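Local coordinates for bifunctional endo-1,4-beta-xylanase A (Neocallimastix patriciarum, PDB 2VG9), which hydrolyses internal beta-1,4-xylosidic bonds of xylan as a glycoside hydrolase of family 11, at residues A79-T84 with D117-V122. Sequence-based numbering, arbitrary orientation.
Sequences ATYKQT and DWVDWV. With CD (cadmium ion), chain B.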
loop_
_atom_site.group_PDB
_atom_site.type_symbol
_atom_site.label_atom_id
_atom_site.label_comp_id
_atom_site.label_asym_id
_atom_site.label_seq_id
_atom_site.Cartn_x
_atom_site.Cartn_y
_atom_site.Cartn_z
ATOM N N ALA A 79 -9.570 5.864 9.483
ATOM C CA ALA A 79 -8.400 5.626 10.334
ATOM C C ALA A 79 -8.013 6.872 11.147
ATOM O O ALA A 79 -8.334 7.992 10.771
ATOM C CB ALA A 79 -7.193 5.184 9.487
ATOM N N THR A 80 -7.316 6.646 12.258
ATOM C CA THR A 80 -6.452 7.663 12.861
ATOM C C THR A 80 -5.031 7.172 12.584
ATOM O O THR A 80 -4.771 5.972 12.557
ATOM C CB THR A 80 -6.697 7.856 14.385
ATOM O OG1 THR A 80 -6.600 6.596 15.031
ATOM C CG2 THR A 80 -8.098 8.399 14.647
ATOM N N TYR A 81 -4.145 8.098 12.271
ATOM C CA TYR A 81 -2.799 7.765 11.846
ATOM C C TYR A 81 -1.904 8.913 12.304
ATOM O O TYR A 81 -2.229 10.075 12.081
ATOM C CB TYR A 81 -2.773 7.562 10.326
ATOM C CG TYR A 81 -1.463 7.802 9.642
ATOM C CD1 TYR A 81 -0.324 7.048 9.946
ATOM C CD2 TYR A 81 -1.365 8.767 8.647
ATOM C CE1 TYR A 81 0.888 7.272 9.262
ATOM C CE2 TYR A 81 -0.171 8.996 7.971
ATOM C CZ TYR A 81 0.944 8.266 8.289
ATOM O OH TYR A 81 2.099 8.522 7.608
ATOM N N LYS A 82 -0.811 8.566 12.975
ATOM C CA LYS A 82 0.052 9.529 13.619
ATOM C C LYS A 82 1.485 8.967 13.562
ATOM O O LYS A 82 1.692 7.776 13.813
ATOM C CB LYS A 82 -0.411 9.683 15.079
ATOM C CG LYS A 82 0.293 10.729 15.928
ATOM C CD LYS A 82 -0.504 11.028 17.240
ATOM C CE LYS A 82 -1.814 11.879 16.980
ATOM N NZ LYS A 82 -2.580 12.370 18.255
ATOM N N GLN A 83 2.450 9.823 13.234
ATOM C CA GLN A 83 3.851 9.509 13.414
ATOM C C GLN A 83 4.340 10.161 14.720
ATOM O O GLN A 83 4.163 11.371 14.939
ATOM C CB GLN A 83 4.664 9.944 12.194
ATOM C CG GLN A 83 6.083 9.483 12.215
ATOM C CD GLN A 83 6.785 9.778 10.937
ATOM O OE1 GLN A 83 6.706 9.011 9.970
ATOM N NE2 GLN A 83 7.497 10.897 10.913
ATOM N N THR A 84 4.953 9.383 15.597
ATOM C CA THR A 84 5.311 9.936 16.911
ATOM C C THR A 84 6.817 10.149 17.147
ATOM O O THR A 84 7.228 10.877 18.094
ATOM C CB THR A 84 4.722 9.088 18.033
ATOM O OG1 THR A 84 5.250 7.769 17.923
ATOM C CG2 THR A 84 3.225 9.038 17.934
ATOM N N ASP A 117 -2.095 9.770 2.872
ATOM C CA ASP A 117 -1.491 10.563 3.932
ATOM C C ASP A 117 -0.068 10.027 4.109
ATOM O O ASP A 117 0.238 8.860 3.735
ATOM C CB ASP A 117 -2.305 10.439 5.240
ATOM C CG ASP A 117 -2.052 11.597 6.233
ATOM O OD1 ASP A 117 -1.205 12.464 6.002
ATOM O OD2 ASP A 117 -2.710 11.627 7.283
ATOM N N TRP A 118 0.820 10.921 4.566
ATOM C CA TRP A 118 2.226 10.611 4.768
ATOM C C TRP A 118 2.796 11.630 5.754
ATOM O O TRP A 118 2.237 12.726 5.940
ATOM C CB TRP A 118 3.049 10.668 3.468
ATOM C CG TRP A 118 2.898 11.977 2.701
ATOM C CD1 TRP A 118 1.968 12.256 1.732
ATOM C CD2 TRP A 118 3.676 13.182 2.880
ATOM N NE1 TRP A 118 2.127 13.553 1.281
ATOM C CE2 TRP A 118 3.179 14.137 1.966
ATOM C CE3 TRP A 118 4.756 13.533 3.716
ATOM C CZ2 TRP A 118 3.714 15.454 1.873
ATOM C CZ3 TRP A 118 5.293 14.859 3.630
ATOM C CH2 TRP A 118 4.749 15.794 2.714
ATOM N N VAL A 119 3.925 11.285 6.349
ATOM C CA VAL A 119 4.575 12.202 7.270
ATOM C C VAL A 119 6.051 12.341 6.907
ATOM O O VAL A 119 6.724 11.331 6.639
ATOM C CB VAL A 119 4.390 11.791 8.742
ATOM C CG1 VAL A 119 5.144 12.779 9.694
ATOM C CG2 VAL A 119 2.867 11.710 9.091
ATOM N N ASP A 120 6.493 13.615 6.827
ATOM C CA ASP A 120 7.902 14.048 6.628
ATOM C C ASP A 120 8.443 13.874 5.212
ATOM O O ASP A 120 9.228 14.691 4.734
ATOM C CB ASP A 120 8.872 13.375 7.613
ATOM C CG ASP A 120 8.689 13.843 9.034
ATOM O OD1 ASP A 120 8.220 14.962 9.270
ATOM O OD2 ASP A 120 9.008 13.069 9.943
ATOM N N TRP A 121 8.043 12.800 4.547
ATOM C CA TRP A 121 8.573 12.506 3.209
ATOM C C TRP A 121 7.658 11.557 2.474
ATOM O O TRP A 121 7.099 10.626 3.062
ATOM C CB TRP A 121 9.972 11.868 3.308
ATOM C CG TRP A 121 10.643 11.589 1.982
ATOM C CD1 TRP A 121 11.437 12.455 1.255
ATOM C CD2 TRP A 121 10.616 10.363 1.246
ATOM N NE1 TRP A 121 11.888 11.833 0.116
ATOM C CE2 TRP A 121 11.396 10.553 0.082
ATOM C CE3 TRP A 121 10.002 9.115 1.454
ATOM C CZ2 TRP A 121 11.576 9.546 -0.866
ATOM C CZ3 TRP A 121 10.177 8.119 0.505
ATOM C CH2 TRP A 121 10.954 8.343 -0.641
ATOM N N VAL A 122 7.541 11.786 1.175
ATOM C CA VAL A 122 6.763 10.910 0.285
ATOM C C VAL A 122 7.575 10.867 -1.014
ATOM O O VAL A 122 8.299 11.834 -1.295
ATOM C CB VAL A 122 5.325 11.493 0.080
ATOM C CG1 VAL A 122 5.365 12.826 -0.705
ATOM C CG2 VAL A 122 4.375 10.503 -0.605
HETATM CD CD CD B . 8.227 14.803 11.544
HETATM O O HOH W 1 7.382 13.083 13.067
#
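Y81 and Q83 reach from one sheet of the family 11 beta jelly roll to meet D117 and V119 on the other and D120 in the turn that follows, a sheet-to-sheet contact near the protein surface. Strands 79-84 and 117-119 run nearly parallel; their segment axes, 7.9 Å apart at closest approach and inclined by 12°, are bridged by side chains. D117 lies at the edge of the Y81 ring, D117 OD2 being 3.4 Å from Y81 CD2, with the carboxylate turned 83° from the ring plane. Farther along the same ring, V119 CG2 approaches obliquely and comes within 3.6 Å of Y81 OH. The other methyl of V119 serves Q83: CG1 packs 3.3 Å from Q83 NE2 and also touches the aliphatic CB. With CG anti to the backbone N (chi1 -172°) and the chain extended beyond it, Q83 carries its amide past V119 to the turn, where NE2 makes a weak, bent hydrogen bond to D120 OD2.

S91, on strand 89-100, engages two of the polar ends, its OG hydrogen-bonding both Y81 OH and Q83 OE1. Replacing Y81 with an alanine would probably open a gap beside D117 and V119 and deprive the S91 hydroxyl of one partner. D120 OD2 has a further hydrogen bond with S86 OG, so two residues of strand 73-86, S86 and Q83, hold the same oxygen, Q83 only weakly. Both D120 oxygens chelate the cadmium ion, OD1 at 2.3 Å, and a water that coordinates the metal accepts a hydrogen bond from Q83 NE2 at 3.1 Å.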